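Long-range contacts in putative uncharacterized protein (Toxoplasma gondii, PDB 4FBD), which is of unknown function, belongs to the DUF3228 family and is found here as an assembly of two copies: residues L93-F98 with L150-Y155; F135-A140 with V235-S240; M145-L150 with V186-E191; S194-P199 with A227-H232. All coordinates share one frame; numbering follows the deposited sequence.

Contact 1: residues L93-F98 with L150-Y155; sequences LYIPNF and LDLILY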
loop_
_atom_site.group_PDB
_atom_site.type_symbol
_atom_site.label_atom_id
_atom_site.label_comp_id
_atom_site.label_asym_id
_atom_site.label_seq_id
_atom_site.Cartn_x
_atom_site.Cartn_y
_atom_site.Cartn_z
ATOM N N LEU A 93 -15.671 -20.299 13.183
ATOM C CA LEU A 93 -15.719 -21.585 12.517
ATOM C C LEU A 93 -16.101 -21.409 11.052
ATOM O O LEU A 93 -16.732 -20.419 10.680
ATOM C CB LEU A 93 -16.734 -22.528 13.157
ATOM C CG LEU A 93 -18.164 -22.011 13.199
ATOM C CD1 LEU A 93 -19.180 -23.154 13.331
ATOM C CD2 LEU A 93 -18.294 -20.975 14.336
ATOM N N TYR A 94 -15.724 -22.398 10.251
ATOM C CA TYR A 94 -16.020 -22.450 8.831
ATOM C C TYR A 94 -17.067 -23.475 8.583
ATOM O O TYR A 94 -16.964 -24.559 9.095
ATOM C CB TYR A 94 -14.777 -22.863 8.047
ATOM C CG TYR A 94 -13.713 -21.872 8.243
ATOM C CD1 TYR A 94 -13.748 -20.674 7.554
ATOM C CD2 TYR A 94 -12.710 -22.077 9.157
ATOM C CE1 TYR A 94 -12.802 -19.721 7.756
ATOM C CE2 TYR A 94 -11.731 -21.127 9.346
ATOM C CZ TYR A 94 -11.797 -19.950 8.634
ATOM O OH TYR A 94 -10.895 -18.972 8.830
ATOM N N ILE A 95 -18.099 -23.116 7.834
ATOM C CA ILE A 95 -19.149 -24.031 7.474
ATOM C C ILE A 95 -19.398 -23.889 5.945
ATOM O O ILE A 95 -19.003 -22.875 5.322
ATOM C CB ILE A 95 -20.462 -23.721 8.232
ATOM C CG1 ILE A 95 -21.057 -22.385 7.763
ATOM C CG2 ILE A 95 -20.238 -23.682 9.764
ATOM C CD1 ILE A 95 -22.448 -22.061 8.373
ATOM N N PRO A 96 -20.025 -24.891 5.337
ATOM C CA PRO A 96 -20.389 -24.763 3.923
ATOM C C PRO A 96 -21.298 -23.547 3.672
ATOM O O PRO A 96 -22.125 -23.195 4.522
ATOM C CB PRO A 96 -21.174 -26.048 3.642
ATOM C CG PRO A 96 -20.661 -27.048 4.678
ATOM C CD PRO A 96 -20.379 -26.211 5.899
ATOM N N ASN A 97 -21.119 -22.906 2.522
ATOM C CA ASN A 97 -21.870 -21.722 2.159
ATOM C C ASN A 97 -23.244 -22.101 1.611
ATOM O O ASN A 97 -23.432 -22.234 0.408
ATOM C CB ASN A 97 -21.067 -20.938 1.123
ATOM C CG ASN A 97 -21.692 -19.611 0.782
ATOM O OD1 ASN A 97 -22.694 -19.210 1.387
ATOM N ND2 ASN A 97 -21.097 -18.905 -0.184
ATOM N N PHE A 98 -24.218 -22.251 2.494
ATOM C CA PHE A 98 -25.552 -22.666 2.075
ATOM C C PHE A 98 -26.473 -21.526 1.634
ATOM O O PHE A 98 -27.549 -21.802 1.127
ATOM C CB PHE A 98 -26.248 -23.473 3.174
ATOM C CG PHE A 98 -26.631 -22.659 4.363
ATOM C CD1 PHE A 98 -27.875 -22.043 4.425
ATOM C CD2 PHE A 98 -25.765 -22.512 5.412
ATOM C CE1 PHE A 98 -28.245 -21.285 5.536
ATOM C CE2 PHE A 98 -26.112 -21.756 6.540
ATOM C CZ PHE A 98 -27.343 -21.141 6.602
ATOM N N LEU A 150 -18.293 -20.065 4.727
ATOM C CA LEU A 150 -18.642 -18.921 5.531
ATOM C C LEU A 150 -17.774 -19.001 6.787
ATOM O O LEU A 150 -17.738 -20.044 7.455
ATOM C CB LEU A 150 -20.117 -18.941 5.935
ATOM C CG LEU A 150 -21.106 -18.921 4.774
ATOM C CD1 LEU A 150 -22.507 -19.102 5.283
ATOM C CD2 LEU A 150 -20.939 -17.628 3.949
ATOM N N ASP A 151 -17.039 -17.928 7.072
ATOM C CA ASP A 151 -16.244 -17.837 8.271
ATOM C C ASP A 151 -17.230 -17.162 9.203
ATOM O O ASP A 151 -17.633 -16.012 8.958
ATOM C CB ASP A 151 -15.007 -16.975 8.035
ATOM C CG ASP A 151 -13.986 -17.045 9.176
ATOM O OD1 ASP A 151 -14.233 -17.746 10.183
ATOM O OD2 ASP A 151 -12.903 -16.395 9.040
ATOM N N LEU A 152 -17.691 -17.892 10.214
ATOM C CA LEU A 152 -18.634 -17.350 11.180
ATOM C C LEU A 152 -17.836 -16.846 12.356
ATOM O O LEU A 152 -17.100 -17.619 12.997
ATOM C CB LEU A 152 -19.612 -18.405 11.641
ATOM C CG LEU A 152 -20.466 -19.077 10.565
ATOM C CD1 LEU A 152 -21.366 -20.176 11.215
ATOM C CD2 LEU A 152 -21.263 -18.037 9.801
ATOM N N ILE A 153 -17.947 -15.553 12.639
ATOM C CA ILE A 153 -17.183 -14.988 13.745
ATOM C C ILE A 153 -18.097 -14.911 14.931
ATOM O O ILE A 153 -19.194 -14.367 14.822
ATOM C CB ILE A 153 -16.657 -13.590 13.440
ATOM C CG1 ILE A 153 -15.987 -13.545 12.061
ATOM C CG2 ILE A 153 -15.685 -13.156 14.538
ATOM C CD1 ILE A 153 -14.822 -14.486 11.939
ATOM N N LEU A 154 -17.644 -15.446 16.062
ATOM C CA LEU A 154 -18.431 -15.477 17.287
ATOM C C LEU A 154 -17.880 -14.577 18.386
ATOM O O LEU A 154 -16.685 -14.357 18.479
ATOM C CB LEU A 154 -18.460 -16.907 17.834
ATOM C CG LEU A 154 -18.990 -17.976 16.872
ATOM C CD1 LEU A 154 -18.941 -19.341 17.506
ATOM C CD2 LEU A 154 -20.402 -17.668 16.399
ATOM N N TYR A 155 -18.779 -14.046 19.206
ATOM C CA TYR A 155 -18.422 -13.242 20.382
ATOM C C TYR A 155 -19.142 -13.846 21.542
ATOM O O TYR A 155 -20.240 -14.372 21.374
ATOM C CB TYR A 155 -18.796 -11.758 20.222
ATOM C CG TYR A 155 -17.657 -10.885 19.711
ATOM C CD1 TYR A 155 -17.049 -11.137 18.486
ATOM C CD2 TYR A 155 -17.202 -9.798 20.458
ATOM C CE1 TYR A 155 -16.010 -10.336 18.018
ATOM C CE2 TYR A 155 -16.169 -8.993 20.006
ATOM C CZ TYR A 155 -15.574 -9.271 18.785
ATOM O OH TYR A 155 -14.551 -8.480 18.327
#
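Residues 93-96 and 150-155 are antiparallel neighbours in a mixed five-stranded sheet, their short axes 4.8 Å apart at 141° between N-to-C directions. Leu-93 faces Leu-152 and Ile-95 faces Leu-150 as hydrogen-bonded pairs, each tied by two N-H...O=C bonds; the shortest runs 2.7 Å from Leu-152 N to Leu-93 O. Tyr-94 and Asp-151 between them form a non-hydrogen-bonded pair on the other face.

On the leucine-isoleucine face, side chains meet at branch ends. Leu-93 CD2 meets Leu-154 CD1 at 3.6 Å, while Ile-95 CD1 reaches Leu-152 CD1 at 3.6 Å, these two side chains crossing at about a right angle. Helix 63-76 packs over this face, with Val-70 on Leu-152 and Val-74 on Leu-93. Beyond the strand end, Asn-97 OD1 lies 3.5 Å from Leu-150 CD2, while its ND2 is taken by Ala-147 O and Ala-101 O.

On the opposite face, Asp-151 swings its carboxylate away from its own N (chi1 -169°) and over the phenol of Tyr-94. His-92 ND1 bonds to OD1, which should help fix the carboxylate. The carboxylate and phenol planes lie 29° apart, and Asp-151 CG comes within 3.3 Å of Tyr-94 CE1.

Contact 2: residues F135-A140 with V235-S240; sequences FPMSYA and VMDKES
Ser-138 and Glu-239 carry the polar half of this contact, in which the chain after strand 232-235 runs past the short helix 137-140. Glu-239 has CG anti to its carbonyl carbon and bends at chi2 (-59°), which turns its carboxylate back toward the helix start. Ser-138 OG stands between its backbone N and carbonyl carbon (chi1 57°), on the side where Glu-239 lies. Glu-239 OE2 accepts Ser-138 N through its syn lone pair at 3.1 Å, and OE1 receives the hydroxyl Ser-138 OG at 2.7 Å, also on the syn side but 20° out of the carboxylate plane. A water extends the grip: it donates to Glu-239 OE2 and Asp-237 OD1 and accepts from Met-137 N at 3.0 Å. The N-H groups at the helix start, one direct and one through water, would probably favour a charged carboxylate here.

The apolar half lies around Val-235. Met-137, bent at chi2 and chi3, curls so that SD comes to 3.3 Å from Val-235 CG1, and its CG rests 3.8 Å from Asp-237 CB. Ala-140 CB touches the same Val-235 CG1 at 3.6 Å.

Backbone pairing opens the contact: Met-236 N bonds to Phe-135 O at 3.1 Å, prolonging the parallel pairing of strands 130-135 and 232-235. Strand 105-107 flanks the apolar side, Leu-106 touching Phe-135, Ala-140 and Val-235, while Trp-134 NE1 bonds to Lys-238 O.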
loop_
_atom_site.group_PDB
_atom_site.type_symbol
_atom_site.label_atom_id
_atom_site.label_comp_id
_atom_site.label_asym_id
_atom_site.label_seq_id
_atom_site.Cartn_x
_atom_site.Cartn_y
_atom_site.Cartn_z
ATOM N N PHE A 135 -11.298 -4.560 -8.425
ATOM C CA PHE A 135 -11.997 -4.908 -9.665
ATOM C C PHE A 135 -13.339 -4.209 -9.576
ATOM O O PHE A 135 -14.064 -4.357 -8.594
ATOM C CB PHE A 135 -12.296 -6.401 -9.785
ATOM C CG PHE A 135 -11.121 -7.230 -10.123
ATOM C CD1 PHE A 135 -10.565 -7.163 -11.359
ATOM C CD2 PHE A 135 -10.615 -8.136 -9.219
ATOM C CE1 PHE A 135 -9.467 -7.949 -11.701
ATOM C CE2 PHE A 135 -9.550 -8.930 -9.551
ATOM C CZ PHE A 135 -8.962 -8.834 -10.794
ATOM N N PRO A 136 -13.688 -3.462 -10.607
ATOM C CA PRO A 136 -14.971 -2.812 -10.611
ATOM C C PRO A 136 -16.083 -3.791 -10.931
ATOM O O PRO A 136 -15.818 -4.910 -11.382
ATOM C CB PRO A 136 -14.844 -1.744 -11.692
ATOM C CG PRO A 136 -13.574 -1.963 -12.371
ATOM C CD PRO A 136 -12.795 -3.012 -11.681
ATOM N N MET A 137 -17.321 -3.361 -10.702
ATOM C CA MET A 137 -18.485 -4.216 -10.919
ATOM C C MET A 137 -18.731 -4.601 -12.372
ATOM O O MET A 137 -19.295 -5.669 -12.630
ATOM C CB MET A 137 -19.736 -3.573 -10.321
ATOM C CG MET A 137 -19.692 -3.518 -8.800
ATOM S SD MET A 137 -19.550 -5.160 -8.084
ATOM C CE MET A 137 -21.156 -5.836 -8.492
ATOM N N SER A 138 -18.295 -3.769 -13.318
ATOM C CA SER A 138 -18.474 -4.090 -14.731
ATOM C C SER A 138 -17.832 -5.441 -15.045
ATOM O O SER A 138 -18.276 -6.148 -15.960
ATOM C CB SER A 138 -17.913 -2.986 -15.637
ATOM O OG SER A 138 -16.548 -2.756 -15.359
ATOM N N TYR A 139 -16.770 -5.796 -14.324
ATOM C CA TYR A 139 -16.191 -7.145 -14.480
ATOM C C TYR A 139 -16.750 -8.102 -13.408
ATOM O O TYR A 139 -17.252 -9.168 -13.715
ATOM C CB TYR A 139 -14.677 -7.118 -14.391
ATOM C CG TYR A 139 -14.070 -8.474 -14.152
ATOM C CD1 TYR A 139 -14.069 -9.452 -15.141
ATOM C CD2 TYR A 139 -13.429 -8.756 -12.968
ATOM C CE1 TYR A 139 -13.476 -10.712 -14.926
ATOM C CE2 TYR A 139 -12.835 -9.982 -12.755
ATOM C CZ TYR A 139 -12.859 -10.951 -13.740
ATOM O OH TYR A 139 -12.254 -12.158 -13.493
ATOM N N ALA A 140 -16.692 -7.670 -12.151
ATOM C CA ALA A 140 -17.104 -8.489 -11.022
ATOM C C ALA A 140 -18.504 -9.057 -11.132
ATOM O O ALA A 140 -18.729 -10.206 -10.777
ATOM C CB ALA A 140 -16.945 -7.713 -9.744
ATOM N N VAL A 235 -13.498 -6.211 -4.555
ATOM C CA VAL A 235 -14.434 -5.743 -5.553
ATOM C C VAL A 235 -14.954 -4.429 -5.030
ATOM O O VAL A 235 -15.179 -4.307 -3.861
ATOM C CB VAL A 235 -15.592 -6.723 -5.742
ATOM C CG1 VAL A 235 -16.773 -6.074 -6.517
ATOM C CG2 VAL A 235 -15.087 -7.928 -6.480
ATOM N N MET A 236 -15.122 -3.435 -5.885
ATOM C CA MET A 236 -15.645 -2.150 -5.437
ATOM C C MET A 236 -16.397 -1.509 -6.596
ATOM O O MET A 236 -15.949 -1.568 -7.757
ATOM C CB MET A 236 -14.503 -1.259 -4.964
ATOM C CG MET A 236 -14.925 0.041 -4.349
ATOM S SD MET A 236 -13.509 1.137 -4.141
ATOM C CE MET A 236 -12.476 0.223 -3.016
ATOM N N ASP A 237 -17.552 -0.927 -6.301
ATOM C CA ASP A 237 -18.356 -0.312 -7.328
ATOM C C ASP A 237 -17.816 1.069 -7.647
ATOM O O ASP A 237 -18.315 2.077 -7.151
ATOM C CB ASP A 237 -19.824 -0.249 -6.892
ATOM C CG ASP A 237 -20.761 0.165 -8.027
ATOM O OD1 ASP A 237 -20.307 0.268 -9.194
ATOM O OD2 ASP A 237 -21.961 0.371 -7.743
ATOM N N LYS A 238 -16.768 1.088 -8.455
ATOM C CA LYS A 238 -16.150 2.304 -8.905
ATOM C C LYS A 238 -15.416 1.965 -10.224
ATOM O O LYS A 238 -14.462 1.220 -10.220
ATOM C CB LYS A 238 -15.211 2.812 -7.827
ATOM C CG LYS A 238 -14.681 4.201 -8.037
ATOM C CD LYS A 238 -13.772 4.631 -6.878
ATOM C CE LYS A 238 -14.513 4.906 -5.570
ATOM N NZ LYS A 238 -15.266 6.209 -5.567
ATOM N N GLU A 239 -15.890 2.506 -11.345
ATOM C CA GLU A 239 -15.312 2.223 -12.671
ATOM C C GLU A 239 -13.995 2.910 -12.964
ATOM O O GLU A 239 -13.178 2.399 -13.737
ATOM C CB GLU A 239 -16.331 2.560 -13.783
ATOM C CG GLU A 239 -17.564 1.621 -13.740
ATOM C CD GLU A 239 -17.179 0.137 -13.905
ATOM O OE1 GLU A 239 -16.233 -0.151 -14.694
ATOM O OE2 GLU A 239 -17.824 -0.733 -13.257
ATOM N N SER A 240 -13.791 4.069 -12.362
ATOM C CA SER A 240 -12.564 4.830 -12.558
ATOM C C SER A 240 -12.106 5.425 -11.250
ATOM O O SER A 240 -12.915 5.663 -10.344
ATOM C CB SER A 240 -12.804 5.974 -13.552
ATOM O OG SER A 240 -11.639 6.765 -13.651
HETATM O O HOH W 1 -18.101 -0.419 -10.702
#

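Contact 3: residues M145-L150 with V186-E191; sequences MPAAFL and VKAQNE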
loop_
_atom_site.group_PDB
_atom_site.type_symbol
_atom_site.label_atom_id
_atom_site.label_comp_id
_atom_site.label_asym_id
_atom_site.label_seq_id
_atom_site.Cartn_x
_atom_site.Cartn_y
_atom_site.Cartn_z
ATOM N N MET A 145 -18.919 -15.677 -7.813
ATOM C CA MET A 145 -19.729 -16.838 -7.635
ATOM C C MET A 145 -19.787 -17.113 -6.135
ATOM O O MET A 145 -18.983 -16.556 -5.382
ATOM C CB MET A 145 -19.073 -18.010 -8.359
ATOM C CG MET A 145 -19.261 -17.991 -9.858
ATOM S SD MET A 145 -20.976 -18.301 -10.334
ATOM C CE MET A 145 -21.170 -19.987 -9.803
ATOM N N PRO A 146 -20.751 -17.945 -5.697
ATOM C CA PRO A 146 -20.849 -18.307 -4.292
ATOM C C PRO A 146 -19.552 -18.868 -3.792
ATOM O O PRO A 146 -18.967 -19.712 -4.443
ATOM C CB PRO A 146 -21.928 -19.390 -4.290
ATOM C CG PRO A 146 -22.849 -18.949 -5.348
ATOM C CD PRO A 146 -21.969 -18.333 -6.431
ATOM N N ALA A 147 -19.111 -18.380 -2.645
ATOM C CA ALA A 147 -17.871 -18.849 -2.014
ATOM C C ALA A 147 -18.057 -20.224 -1.450
ATOM O O ALA A 147 -19.153 -20.621 -1.109
ATOM C CB ALA A 147 -17.456 -17.899 -0.898
ATOM N N ALA A 148 -16.956 -20.932 -1.314
ATOM C CA ALA A 148 -16.942 -22.255 -0.765
ATOM C C ALA A 148 -17.399 -22.310 0.707
ATOM O O ALA A 148 -18.103 -23.254 1.126
ATOM C CB ALA A 148 -15.554 -22.810 -0.905
ATOM N N PHE A 149 -17.049 -21.283 1.480
ATOM C CA PHE A 149 -17.341 -21.289 2.909
ATOM C C PHE A 149 -17.805 -19.978 3.491
ATOM O O PHE A 149 -17.739 -18.944 2.855
ATOM C CB PHE A 149 -16.061 -21.632 3.686
ATOM C CG PHE A 149 -15.377 -22.875 3.220
ATOM C CD1 PHE A 149 -15.888 -24.123 3.537
ATOM C CD2 PHE A 149 -14.185 -22.798 2.499
ATOM C CE1 PHE A 149 -15.242 -25.285 3.102
ATOM C CE2 PHE A 149 -13.537 -23.950 2.060
ATOM C CZ PHE A 149 -14.058 -25.188 2.360
ATOM N N LEU A 150 -18.293 -20.065 4.727
ATOM C CA LEU A 150 -18.642 -18.921 5.531
ATOM C C LEU A 150 -17.774 -19.001 6.787
ATOM O O LEU A 150 -17.738 -20.044 7.455
ATOM C CB LEU A 150 -20.117 -18.941 5.935
ATOM C CG LEU A 150 -21.106 -18.921 4.774
ATOM C CD1 LEU A 150 -22.507 -19.102 5.283
ATOM C CD2 LEU A 150 -20.939 -17.628 3.949
ATOM N N VAL A 186 -20.254 -12.584 9.431
ATOM C CA VAL A 186 -20.270 -13.711 8.500
ATOM C C VAL A 186 -19.498 -13.296 7.264
ATOM O O VAL A 186 -19.829 -12.325 6.618
ATOM C CB VAL A 186 -21.701 -14.081 8.074
ATOM C CG1 VAL A 186 -21.656 -15.276 7.152
ATOM C CG2 VAL A 186 -22.559 -14.351 9.283
ATOM N N LYS A 187 -18.460 -14.048 6.936
ATOM C CA LYS A 187 -17.612 -13.729 5.810
ATOM C C LYS A 187 -17.593 -14.840 4.800
ATOM O O LYS A 187 -17.125 -15.927 5.108
ATOM C CB LYS A 187 -16.195 -13.547 6.329
ATOM C CG LYS A 187 -15.811 -12.162 6.709
ATOM C CD LYS A 187 -15.283 -11.420 5.487
ATOM C CE LYS A 187 -13.983 -12.068 4.947
ATOM N NZ LYS A 187 -13.346 -11.237 3.885
ATOM N N ALA A 188 -18.073 -14.563 3.596
ATOM C CA ALA A 188 -18.027 -15.540 2.517
ATOM C C ALA A 188 -16.626 -15.503 1.950
ATOM O O ALA A 188 -16.117 -14.419 1.600
ATOM C CB ALA A 188 -19.032 -15.225 1.437
ATOM N N GLN A 189 -15.998 -16.675 1.867
ATOM C CA GLN A 189 -14.662 -16.774 1.339
ATOM C C GLN A 189 -14.394 -18.207 0.883
ATOM O O GLN A 189 -15.132 -19.127 1.222
ATOM C CB GLN A 189 -13.645 -16.311 2.380
ATOM C CG GLN A 189 -13.648 -17.114 3.687
ATOM C CD GLN A 189 -12.674 -16.575 4.687
ATOM O OE1 GLN A 189 -12.817 -15.442 5.127
ATOM N NE2 GLN A 189 -11.670 -17.394 5.084
ATOM N N ASN A 190 -13.362 -18.385 0.070
ATOM C CA ASN A 190 -13.037 -19.694 -0.469
ATOM C C ASN A 190 -11.932 -20.348 0.292
ATOM O O ASN A 190 -11.664 -21.491 0.084
ATOM C CB ASN A 190 -12.665 -19.565 -1.953
ATOM C CG ASN A 190 -13.861 -19.135 -2.794
ATOM O OD1 ASN A 190 -14.918 -19.751 -2.726
ATOM N ND2 ASN A 190 -13.694 -18.097 -3.598
ATOM N N GLU A 191 -11.295 -19.618 1.195
ATOM C CA GLU A 191 -10.224 -20.177 1.976
ATOM C C GLU A 191 -10.724 -20.585 3.378
ATOM O O GLU A 191 -11.601 -19.926 3.960
ATOM C CB GLU A 191 -9.089 -19.167 2.115
ATOM C CG GLU A 191 -8.505 -18.648 0.789
ATOM C CD GLU A 191 -9.298 -17.519 0.167
ATOM O OE1 GLU A 191 -10.180 -16.928 0.830
ATOM O OE2 GLU A 191 -9.011 -17.201 -0.986
HETATM O O HOH W 2 -16.478 -17.768 -5.178
#
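With its CG anti to the carbonyl carbon (chi1 -67°), Asn-190 extends its amide back across to Ala-148, and OD1 accepts Ala-148 N at 2.7 Å, the donor tilted 20° from the carbonyl plane. The same torsional position in Phe-149 (chi1 -52°) directs the ring toward the chain of Asn-190, and the backbone O of Asn-190 sits at the ring edge, near its plane, 3.7 Å from Phe-149 CE2. Ala-148 CB lies above one face of that ring, offset toward the rim.

The other end of the Asn-190 amide is tethered as well: ND2 donates to a water that in turn donates to Met-145 O at 2.8 Å, so both amide atoms hold the loop ahead of strand 149-156.

From here the segments become antiparallel partners in the five-stranded sheet. Phe-149 and Gln-189 form a hydrogen-bonded pair, with Phe-149 N to Gln-189 O at 2.9 Å and Gln-189 N to Phe-149 O at 3.0 Å; Leu-150 and Ala-188 follow as a non-hydrogen-bonded pair. On the Leu-150 face, CD2 of that residue packs 4.0 Å from Val-186 CG1 and equally near Ala-188 CB, which also touches Ala-147 CB.

Gln-189 turns its amide along its own strand end, where NE2, whose main polar partner is Tyr-193 O, also donates nearly straight to Glu-191 O, in the plane of the amide but above the carbonyl plane.

Contact 4: residues S194-P199 with A227-H232; sequences SLPMAP and AYWKTH
Trp-229 and Pro-196 supply the one direct hydrogen bond between these segments: indole NE1 donates to Pro-196 O at 2.9 Å with an angle of 164°. The oxygen lies in the indole plane, yet the donor stands 43° out of the carbonyl plane and so is not on a lone pair.

Apolar contacts flank this bond. Pro-199 CD touches Trp-229 CD1 at 3.8 Å, and Pro-196 CG presses on Tyr-228 CB at 3.6 Å. Leu-195 sets its CG over one face of the Tyr-228 ring, 4.0 Å from CZ.

Within 227-232, the imidazole of His-232 covers the opposite face of that phenol; its ND1 donates to Tyr-228 O at 2.7 Å, which should help hold it there. Outside these segments, the phenol OH bonds to Glu-191 OE2.

The arrangement joins the loop leading into helix 199-204 to the end of helix 219-229, whose Ser-225 bonds to Met-197 O. Tyr-120 of the second subunit packs on Pro-199 and Trp-229.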
loop_
_atom_site.group_PDB
_atom_site.type_symbol
_atom_site.label_atom_id
_atom_site.label_comp_id
_atom_site.label_asym_id
_atom_site.label_seq_id
_atom_site.Cartn_x
_atom_site.Cartn_y
_atom_site.Cartn_z
ATOM N N SER A 194 -8.312 -17.539 8.282
ATOM C CA SER A 194 -8.602 -16.107 8.424
ATOM C C SER A 194 -7.928 -15.362 7.303
ATOM O O SER A 194 -6.727 -15.442 7.129
ATOM C CB SER A 194 -8.082 -15.549 9.746
ATOM O OG SER A 194 -8.786 -16.084 10.859
ATOM N N LEU A 195 -8.697 -14.628 6.530
ATOM C CA LEU A 195 -8.104 -13.922 5.430
ATOM C C LEU A 195 -7.279 -12.764 6.023
ATOM O O LEU A 195 -7.767 -12.027 6.897
ATOM C CB LEU A 195 -9.201 -13.438 4.507
ATOM C CG LEU A 195 -9.019 -13.850 3.059
ATOM C CD1 LEU A 195 -8.821 -15.389 2.993
ATOM C CD2 LEU A 195 -10.222 -13.408 2.244
ATOM N N PRO A 196 -6.018 -12.614 5.578
ATOM C CA PRO A 196 -5.185 -11.551 6.110
ATOM C C PRO A 196 -5.715 -10.178 5.791
ATOM O O PRO A 196 -6.240 -9.965 4.711
ATOM C CB PRO A 196 -3.846 -11.765 5.402
ATOM C CG PRO A 196 -4.197 -12.471 4.165
ATOM C CD PRO A 196 -5.332 -13.345 4.501
ATOM N N MET A 197 -5.587 -9.248 6.720
ATOM C CA MET A 197 -6.031 -7.895 6.453
ATOM C C MET A 197 -5.088 -7.355 5.376
ATOM O O MET A 197 -4.026 -7.939 5.130
ATOM C CB MET A 197 -5.992 -7.024 7.714
ATOM C CG MET A 197 -4.611 -6.638 8.199
ATOM S SD MET A 197 -4.582 -5.869 9.868
ATOM C CE MET A 197 -5.013 -7.276 10.894
ATOM N N ALA A 198 -5.481 -6.251 4.748
ATOM C CA ALA A 198 -4.700 -5.644 3.712
ATOM C C ALA A 198 -3.387 -5.166 4.295
ATOM O O ALA A 198 -3.340 -4.717 5.417
ATOM C CB ALA A 198 -5.451 -4.479 3.093
ATOM N N PRO A 199 -2.314 -5.233 3.503
ATOM C CA PRO A 199 -0.996 -4.752 3.949
ATOM C C PRO A 199 -1.041 -3.322 4.485
ATOM O O PRO A 199 -0.434 -3.037 5.488
ATOM C CB PRO A 199 -0.155 -4.816 2.661
ATOM C CG PRO A 199 -0.771 -5.943 1.894
ATOM C CD PRO A 199 -2.254 -5.788 2.135
ATOM N N ALA A 227 1.572 -11.596 0.288
ATOM C CA ALA A 227 1.458 -12.801 -0.585
ATOM C C ALA A 227 0.027 -13.050 -1.010
ATOM O O ALA A 227 -0.223 -13.416 -2.140
ATOM C CB ALA A 227 1.972 -14.033 0.113
ATOM N N TYR A 228 -0.913 -12.847 -0.104
ATOM C CA TYR A 228 -2.313 -13.051 -0.457
ATOM C C TYR A 228 -2.799 -11.976 -1.411
ATOM O O TYR A 228 -3.368 -12.292 -2.458
ATOM C CB TYR A 228 -3.250 -13.077 0.769
ATOM C CG TYR A 228 -4.664 -13.466 0.355
ATOM C CD1 TYR A 228 -5.029 -14.798 0.236
ATOM C CD2 TYR A 228 -5.594 -12.531 0.039
ATOM C CE1 TYR A 228 -6.289 -15.168 -0.169
ATOM C CE2 TYR A 228 -6.888 -12.901 -0.368
ATOM C CZ TYR A 228 -7.219 -14.230 -0.463
ATOM O OH TYR A 228 -8.466 -14.636 -0.885
ATOM N N TRP A 229 -2.528 -10.715 -1.066
ATOM C CA TRP A 229 -3.050 -9.588 -1.822
ATOM C C TRP A 229 -2.362 -9.319 -3.148
ATOM O O TRP A 229 -2.901 -8.582 -3.964
ATOM C CB TRP A 229 -3.250 -8.350 -0.919
ATOM C CG TRP A 229 -4.320 -8.665 0.103
ATOM C CD1 TRP A 229 -4.135 -8.961 1.407
ATOM C CD2 TRP A 229 -5.735 -8.803 -0.136
ATOM N NE1 TRP A 229 -5.345 -9.245 2.018
ATOM C CE2 TRP A 229 -6.338 -9.163 1.088
ATOM C CE3 TRP A 229 -6.545 -8.645 -1.258
ATOM C CZ2 TRP A 229 -7.714 -9.361 1.222
ATOM C CZ3 TRP A 229 -7.909 -8.860 -1.134
ATOM C CH2 TRP A 229 -8.485 -9.207 0.114
ATOM N N LYS A 230 -1.235 -9.988 -3.408
ATOM C CA LYS A 230 -0.612 -9.874 -4.710
ATOM C C LYS A 230 -1.451 -10.596 -5.756
ATOM O O LYS A 230 -1.339 -10.280 -6.942
ATOM C CB LYS A 230 0.802 -10.513 -4.801
ATOM C CG LYS A 230 1.737 -10.148 -3.733
ATOM C CD LYS A 230 3.191 -10.138 -4.112
ATOM C CE LYS A 230 3.705 -11.332 -4.858
ATOM N NZ LYS A 230 5.248 -11.269 -4.854
ATOM N N THR A 231 -2.249 -11.586 -5.344
ATOM C CA THR A 231 -2.995 -12.390 -6.315
ATOM C C THR A 231 -4.548 -12.351 -6.180
ATOM O O THR A 231 -5.271 -13.152 -6.780
ATOM C CB THR A 231 -2.481 -13.826 -6.264
ATOM O OG1 THR A 231 -2.655 -14.347 -4.938
ATOM C CG2 THR A 231 -0.937 -13.901 -6.603
ATOM N N HIS A 232 -5.042 -11.408 -5.406
ATOM C CA HIS A 232 -6.457 -11.224 -5.180
ATOM C C HIS A 232 -6.679 -9.760 -4.978
ATOM O O HIS A 232 -5.806 -9.060 -4.438
ATOM C CB HIS A 232 -6.928 -11.876 -3.903
ATOM C CG HIS A 232 -6.638 -13.327 -3.820
ATOM N ND1 HIS A 232 -5.452 -13.810 -3.321
ATOM C CD2 HIS A 232 -7.381 -14.405 -4.156
ATOM C CE1 HIS A 232 -5.474 -15.129 -3.354
ATOM N NE2 HIS A 232 -6.638 -15.514 -3.846
#

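How the contacts relate
Contacts 1 and 3 are successive steps across one sheet: they share Leu-150, their centres lie 9 Å apart, and strand 149-156 stands between strands 90-96 and 181-189. Asp-151 N to Lys-187 O, at 2.8 Å, a probable hydrogen bond, continues the pairing between them. Contact 4 touches contact 3 where Glu-191 OE2 meets Tyr-228 OH at 2.6 Å, putting the end of helix 219-229 beside the chain leaving the sheet. Contact 2 belongs to the other, four-stranded sheet, its centre about 26 Å from that of contact 1 and 18 Å from that of contact 4, which it adjoins in sequence. Along the chain, contacts 3 and 4 are both nested inside the loop that contact 2 closes.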